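Local coordinates for Iron(3+)-hydroxamate-binding protein FhuD (Bacillus subtilis subsp. subtilis, PDB 3G9Q), which binds iron(3+)-hydroxamate complexes and hands them to the membrane permease of an ABC transporter, serving ferrichrome and coprogen uptake, at residues P14-Y25 and I33-V42. Numbering follows the deposited sequence.
Sequences PKRVVVMADGYY and INVVGAPENV
Arg16, just ahead of strand 17-19, lays its side chain against Val36 of strand 35-37, crossing it at about a right angle. Followed outward, Arg16 CB lies 3.8 Å from Val36 CG1 and CG stays beside the same methyl; the chain then bends at chi3 (66°), turning the guanidinium so that Val36 CG1 sits over the centre of one face, 3.7 Å from CZ. NE, also near this methyl, donates to the carbonyl of Leu70; NH1 approaches both Val36 CG1 and CB, and NH2 lies 4.0 Å from CG1. With the side chain cut back to an alanine, Val36 CG1 would probably lose the guanidinium packed over it, and the Leu70 carbonyl this donor. The other Val36 methyl, CG2, packs 3.5 Å from Val18 CG2.

Backbone evidence for pairing is direct: Val17 N donates to Asn34 O (3.2 Å), Val36 N to Val17 O (2.8 Å), and Val19 N to Gly37 O. Val17 bridges Val35 but Val18 bridges Gly37, a one-residue shift that defines a beta bulge. Before the strands, Asn34 ND2 donates a hydrogen bond to Lys15 O (3.0 Å), the acceptor lying close to the Asn34 amide plane. Beyond them, Val42 CG1 lies over one face of the Tyr25 ring, offset toward the rim, 3.9 Å from the centroid (CH-pi).

With helix 25-31 linking the two strands, the unit is a beta-alpha-beta crossover at one edge of the four-stranded parallel sheet in this solute-binding protein.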
ATOM      1  N   PRO A  14     -21.987  -8.173  -9.481  1.00 51.81           N
ATOM      2  CA  PRO A  14     -21.801  -7.683 -10.845  1.00 49.36           C
ATOM      3  C   PRO A  14     -20.905  -8.605 -11.670  1.00 50.86           C
ATOM      4  O   PRO A  14     -19.921  -9.156 -11.161  1.00 55.11           O
ATOM      5  CB  PRO A  14     -21.203  -6.295 -10.629  1.00 47.64           C
ATOM      6  CG  PRO A  14     -20.487  -6.425  -9.322  1.00 45.94           C
ATOM      7  CD  PRO A  14     -21.452  -7.211  -8.501  1.00 44.15           C
ATOM      8  N   LYS A  15     -21.261  -8.775 -12.941  1.00 48.75           N
ATOM      9  CA  LYS A  15     -20.514  -9.637 -13.852  1.00 51.32           C
ATOM     10  C   LYS A  15     -19.355  -8.936 -14.556  1.00 43.02           C
ATOM     11  O   LYS A  15     -18.366  -9.579 -14.905  1.00 45.15           O
ATOM     12  CB  LYS A  15     -21.470 -10.255 -14.888  1.00 63.68           C
ATOM     13  CG  LYS A  15     -22.459 -11.274 -14.298  1.00 67.11           C
ATOM     14  CD  LYS A  15     -23.625 -11.623 -15.251  1.00 65.77           C
ATOM     15  CE  LYS A  15     -23.200 -12.445 -16.470  1.00 59.88           C
ATOM     16  NZ  LYS A  15     -24.363 -12.731 -17.366  1.00 46.68           N
ATOM     17  N   ARG A  16     -19.463  -7.627 -14.766  1.00 41.34           N
ATOM     18  CA  ARG A  16     -18.385  -6.892 -15.425  1.00 46.81           C
ATOM     19  C   ARG A  16     -18.146  -5.543 -14.760  1.00 46.50           C
ATOM     20  O   ARG A  16     -18.933  -4.613 -14.932  1.00 50.08           O
ATOM     21  CB  ARG A  16     -18.697  -6.677 -16.911  1.00 48.62           C
ATOM     22  CG  ARG A  16     -18.900  -7.952 -17.735  1.00 43.95           C
ATOM     23  CD  ARG A  16     -19.199  -7.585 -19.173  1.00 42.64           C
ATOM     24  NE  ARG A  16     -18.049  -6.951 -19.821  1.00 37.98           N
ATOM     25  CZ  ARG A  16     -17.017  -7.626 -20.321  1.00 31.60           C
ATOM     26  NH1 ARG A  16     -16.005  -6.988 -20.890  1.00 44.06           N
ATOM     27  NH2 ARG A  16     -17.001  -8.944 -20.261  1.00 30.71           N
ATOM     28  N   VAL A  17     -17.049  -5.441 -14.014  1.00 48.88           N
ATOM     29  CA  VAL A  17     -16.698  -4.214 -13.307  1.00 42.12           C
ATOM     30  C   VAL A  17     -15.454  -3.524 -13.865  1.00 42.14           C
ATOM     31  O   VAL A  17     -14.421  -4.152 -14.087  1.00 38.03           O
ATOM     32  CB  VAL A  17     -16.441  -4.481 -11.797  1.00 38.43           C
ATOM     33  CG1 VAL A  17     -16.074  -3.184 -11.099  1.00 24.41           C
ATOM     34  CG2 VAL A  17     -17.668  -5.095 -11.149  1.00 36.14           C
ATOM     35  N   VAL A  18     -15.572  -2.222 -14.096  1.00 41.56           N
ATOM     36  CA  VAL A  18     -14.460  -1.418 -14.576  1.00 45.26           C
ATOM     37  C   VAL A  18     -14.057  -0.541 -13.387  1.00 51.00           C
ATOM     38  O   VAL A  18     -14.864   0.254 -12.876  1.00 41.60           O
ATOM     39  CB  VAL A  18     -14.871  -0.515 -15.768  1.00 50.15           C
ATOM     40  CG1 VAL A  18     -13.746   0.455 -16.110  1.00 40.59           C
ATOM     41  CG2 VAL A  18     -15.216  -1.365 -16.968  1.00 36.10           C
ATOM     42  N   VAL A  19     -12.815  -0.707 -12.941  1.00 39.74           N
ATOM     43  CA  VAL A  19     -12.294   0.034 -11.802  1.00 43.54           C
ATOM     44  C   VAL A  19     -11.335   1.120 -12.255  1.00 47.00           C
ATOM     45  O   VAL A  19     -10.241   0.822 -12.713  1.00 53.74           O
ATOM     46  CB  VAL A  19     -11.548  -0.916 -10.841  1.00 50.60           C
ATOM     47  CG1 VAL A  19     -11.070  -0.162  -9.621  1.00 58.11           C
ATOM     48  CG2 VAL A  19     -12.457  -2.061 -10.441  1.00 53.03           C
HETATM   49  N   MSE A  20     -11.735   2.378 -12.137  1.00 55.93           N
HETATM   50  CA  MSE A  20     -10.850   3.459 -12.558  1.00 63.93           C
HETATM   51  C   MSE A  20      -9.942   3.966 -11.430  1.00 59.26           C
HETATM   52  O   MSE A  20      -9.022   4.759 -11.662  1.00 60.47           O
HETATM   53  CB  MSE A  20     -11.668   4.595 -13.185  1.00 70.23           C
HETATM   54  CG  MSE A  20     -12.013   4.346 -14.662  1.00 74.78           C
HETATM   55 SE   MSE A  20     -13.590   5.302 -15.311  1.00 94.42          SE
HETATM   56  CE  MSE A  20     -12.781   6.982 -15.876  1.00 93.08           C
ATOM     57  N   ALA A  21     -10.188   3.486 -10.214  1.00 55.08           N
ATOM     58  CA  ALA A  21      -9.374   3.854  -9.053  1.00 62.68           C
ATOM     59  C   ALA A  21      -8.371   2.730  -8.795  1.00 65.21           C
ATOM     60  O   ALA A  21      -8.665   1.795  -8.057  1.00 69.49           O
ATOM     61  CB  ALA A  21     -10.265   4.046  -7.830  1.00 55.89           C
ATOM     62  N   ASP A  22      -7.193   2.820  -9.405  1.00 67.68           N
ATOM     63  CA  ASP A  22      -6.146   1.797  -9.255  1.00 69.10           C
ATOM     64  C   ASP A  22      -6.049   1.154  -7.871  1.00 63.68           C
ATOM     65  O   ASP A  22      -5.942  -0.063  -7.755  1.00 61.32           O
ATOM     66  CB  ASP A  22      -4.783   2.399  -9.607  1.00 66.21           C
ATOM     67  CG  ASP A  22      -4.653   3.832  -9.138  1.00 61.42           C
ATOM     68  OD1 ASP A  22      -5.418   4.677  -9.654  1.00 77.35           O
ATOM     69  OD2 ASP A  22      -3.805   4.118  -8.269  1.00 45.23           O
ATOM     70  N   GLY A  23      -6.081   1.986  -6.833  1.00 56.98           N
ATOM     71  CA  GLY A  23      -5.964   1.502  -5.469  1.00 49.20           C
ATOM     72  C   GLY A  23      -7.022   0.551  -4.931  1.00 51.62           C
ATOM     73  O   GLY A  23      -6.890   0.080  -3.794  1.00 51.79           O
ATOM     74  N   TYR A  24      -8.061   0.265  -5.716  1.00 42.28           N
ATOM     75  CA  TYR A  24      -9.119  -0.645  -5.275  1.00 40.94           C
ATOM     76  C   TYR A  24      -9.166  -1.966  -6.043  1.00 43.31           C
ATOM     77  O   TYR A  24      -9.846  -2.908  -5.617  1.00 45.64           O
ATOM     78  CB  TYR A  24     -10.496   0.042  -5.342  1.00 35.15           C
ATOM     79  CG  TYR A  24     -10.617   1.230  -4.411  1.00 45.74           C
ATOM     80  CD1 TYR A  24      -9.996   1.213  -3.151  1.00 53.03           C
ATOM     81  CD2 TYR A  24     -11.330   2.368  -4.776  1.00 35.15           C
ATOM     82  CE1 TYR A  24     -10.071   2.294  -2.280  1.00 46.68           C
ATOM     83  CE2 TYR A  24     -11.417   3.455  -3.915  1.00 55.60           C
ATOM     84  CZ  TYR A  24     -10.783   3.415  -2.668  1.00 56.91           C
ATOM     85  OH  TYR A  24     -10.845   4.500  -1.819  1.00 53.24           O
ATOM     86  N   TYR A  25      -8.441  -2.048  -7.161  1.00 41.75           N
ATOM     87  CA  TYR A  25      -8.416  -3.268  -7.976  1.00 36.65           C
ATOM     88  C   TYR A  25      -8.249  -4.534  -7.135  1.00 38.72           C
ATOM     89  O   TYR A  25      -9.023  -5.486  -7.279  1.00 38.25           O
ATOM     90  CB  TYR A  25      -7.302  -3.199  -9.031  1.00 32.47           C
ATOM     91  CG  TYR A  25      -7.128  -4.493  -9.781  1.00 26.28           C
ATOM     92  CD1 TYR A  25      -8.059  -4.908 -10.739  1.00 39.02           C
ATOM     93  CD2 TYR A  25      -6.092  -5.345  -9.469  1.00 19.81           C
ATOM     94  CE1 TYR A  25      -7.958  -6.157 -11.362  1.00 35.39           C
ATOM     95  CE2 TYR A  25      -5.976  -6.575 -10.071  1.00 40.39           C
ATOM     96  CZ  TYR A  25      -6.907  -6.988 -11.018  1.00 41.34           C
ATOM     97  OH  TYR A  25      -6.754  -8.237 -11.603  1.00 48.42           O
ATOM     98  N   ILE A  33     -14.905 -10.539  -7.659  1.00 52.71           N
ATOM     99  CA  ILE A  33     -15.665  -9.827  -8.681  1.00 45.91           C
ATOM    100  C   ILE A  33     -14.829  -9.692  -9.945  1.00 43.27           C
ATOM    101  O   ILE A  33     -13.726  -9.149  -9.937  1.00 43.97           O
ATOM    102  CB  ILE A  33     -16.096  -8.415  -8.207  1.00 50.57           C
ATOM    103  CG1 ILE A  33     -17.300  -8.525  -7.271  1.00 53.68           C
ATOM    104  CG2 ILE A  33     -16.452  -7.539  -9.407  1.00 49.31           C
ATOM    105  CD1 ILE A  33     -16.981  -9.053  -5.875  1.00 65.34           C
ATOM    106  N   ASN A  34     -15.368 -10.192 -11.040  1.00 40.57           N
ATOM    107  CA  ASN A  34     -14.657 -10.130 -12.287  1.00 47.04           C
ATOM    108  C   ASN A  34     -14.474  -8.675 -12.745  1.00 46.67           C
ATOM    109  O   ASN A  34     -15.447  -7.928 -12.924  1.00 42.22           O
ATOM    110  CB  ASN A  34     -15.410 -10.967 -13.319  1.00 45.62           C
ATOM    111  CG  ASN A  34     -14.802 -10.880 -14.686  1.00 49.33           C
ATOM    112  OD1 ASN A  34     -13.591 -11.048 -14.858  1.00 59.45           O
ATOM    113  ND2 ASN A  34     -15.640 -10.622 -15.681  1.00 53.30           N
ATOM    114  N   VAL A  35     -13.215  -8.277 -12.904  1.00 35.67           N
ATOM    115  CA  VAL A  35     -12.895  -6.927 -13.335  1.00 33.07           C
ATOM    116  C   VAL A  35     -12.438  -6.955 -14.774  1.00 32.08           C
ATOM    117  O   VAL A  35     -11.543  -7.717 -15.154  1.00 24.90           O
ATOM    118  CB  VAL A  35     -11.817  -6.281 -12.439  1.00 29.55           C
ATOM    119  CG1 VAL A  35     -11.482  -4.874 -12.941  1.00 21.08           C
ATOM    120  CG2 VAL A  35     -12.327  -6.226 -11.011  1.00 32.07           C
ATOM    121  N   VAL A  36     -13.061  -6.105 -15.574  1.00 32.08           N
ATOM    122  CA  VAL A  36     -12.778  -6.076 -16.992  1.00 39.85           C
ATOM    123  C   VAL A  36     -11.869  -4.944 -17.441  1.00 44.86           C
ATOM    124  O   VAL A  36     -11.371  -4.959 -18.563  1.00 43.17           O
ATOM    125  CB  VAL A  36     -14.114  -6.080 -17.764  1.00 44.37           C
ATOM    126  CG1 VAL A  36     -14.961  -7.258 -17.284  1.00 22.61           C
ATOM    127  CG2 VAL A  36     -14.865  -4.775 -17.537  1.00 39.74           C
ATOM    128  N   GLY A  37     -11.630  -3.988 -16.547  1.00 51.14           N
ATOM    129  CA  GLY A  37     -10.752  -2.873 -16.858  1.00 46.28           C
ATOM    130  C   GLY A  37     -10.115  -2.263 -15.614  1.00 49.04           C
ATOM    131  O   GLY A  37     -10.730  -2.208 -14.543  1.00 43.25           O
ATOM    132  N   ALA A  38      -8.876  -1.804 -15.756  1.00 41.10           N
ATOM    133  CA  ALA A  38      -8.150  -1.184 -14.657  1.00 44.39           C
ATOM    134  C   ALA A  38      -7.136  -0.192 -15.225  1.00 49.30           C
ATOM    135  O   ALA A  38      -6.708  -0.329 -16.370  1.00 52.78           O
ATOM    136  CB  ALA A  38      -7.435  -2.246 -13.834  1.00 39.34           C
ATOM    137  N   PRO A  39      -6.767   0.842 -14.442  1.00 51.56           N
ATOM    138  CA  PRO A  39      -5.791   1.849 -14.889  1.00 47.52           C
ATOM    139  C   PRO A  39      -4.368   1.271 -15.006  1.00 59.89           C
ATOM    140  O   PRO A  39      -4.117   0.124 -14.620  1.00 70.00           O
ATOM    141  CB  PRO A  39      -5.917   2.943 -13.828  1.00 36.45           C
ATOM    142  CG  PRO A  39      -6.384   2.205 -12.625  1.00 46.88           C
ATOM    143  CD  PRO A  39      -7.395   1.250 -13.173  1.00 38.42           C
ATOM    144  N   GLU A  40      -3.434   2.061 -15.528  1.00 67.30           N
ATOM    145  CA  GLU A  40      -2.063   1.582 -15.717  1.00 74.73           C
ATOM    146  C   GLU A  40      -1.313   1.078 -14.495  1.00 71.21           C
ATOM    147  O   GLU A  40      -0.640   0.047 -14.552  1.00 68.18           O
ATOM    148  CB  GLU A  40      -1.214   2.647 -16.418  1.00 86.58           C
ATOM    149  CG  GLU A  40      -1.022   2.353 -17.904  1.00106.62           C
ATOM    150  CD  GLU A  40      -0.279   1.038 -18.164  1.00110.15           C
ATOM    151  OE1 GLU A  40      -0.472   0.456 -19.257  1.00110.59           O
ATOM    152  OE2 GLU A  40       0.501   0.602 -17.281  1.00112.38           O
ATOM    153  N   ASN A  41      -1.407   1.804 -13.394  1.00 71.03           N
ATOM    154  CA  ASN A  41      -0.708   1.392 -12.183  1.00 63.00           C
ATOM    155  C   ASN A  41      -0.823  -0.103 -11.945  1.00 53.36           C
ATOM    156  O   ASN A  41       0.165  -0.772 -11.662  1.00 56.34           O
ATOM    157  CB  ASN A  41      -1.279   2.151 -10.997  1.00 71.02           C
ATOM    158  CG  ASN A  41      -1.173   3.633 -11.181  1.00 79.28           C
ATOM    159  OD1 ASN A  41      -0.066   4.157 -11.312  1.00 85.23           O
ATOM    160  ND2 ASN A  41      -2.317   4.328 -11.217  1.00 74.43           N
ATOM    161  N   VAL A  42      -2.038  -0.612 -12.082  1.00 47.24           N
ATOM    162  CA  VAL A  42      -2.322  -2.018 -11.867  1.00 50.24           C
ATOM    163  C   VAL A  42      -1.369  -2.947 -12.624  1.00 52.91           C
ATOM    164  O   VAL A  42      -0.828  -3.905 -12.063  1.00 48.40           O
ATOM    165  CB  VAL A  42      -3.789  -2.300 -12.246  1.00 50.28           C
ATOM    166  CG1 VAL A  42      -4.130  -3.763 -12.058  1.00 32.23           C
ATOM    167  CG2 VAL A  42      -4.693  -1.419 -11.397  1.00 48.15           C
TER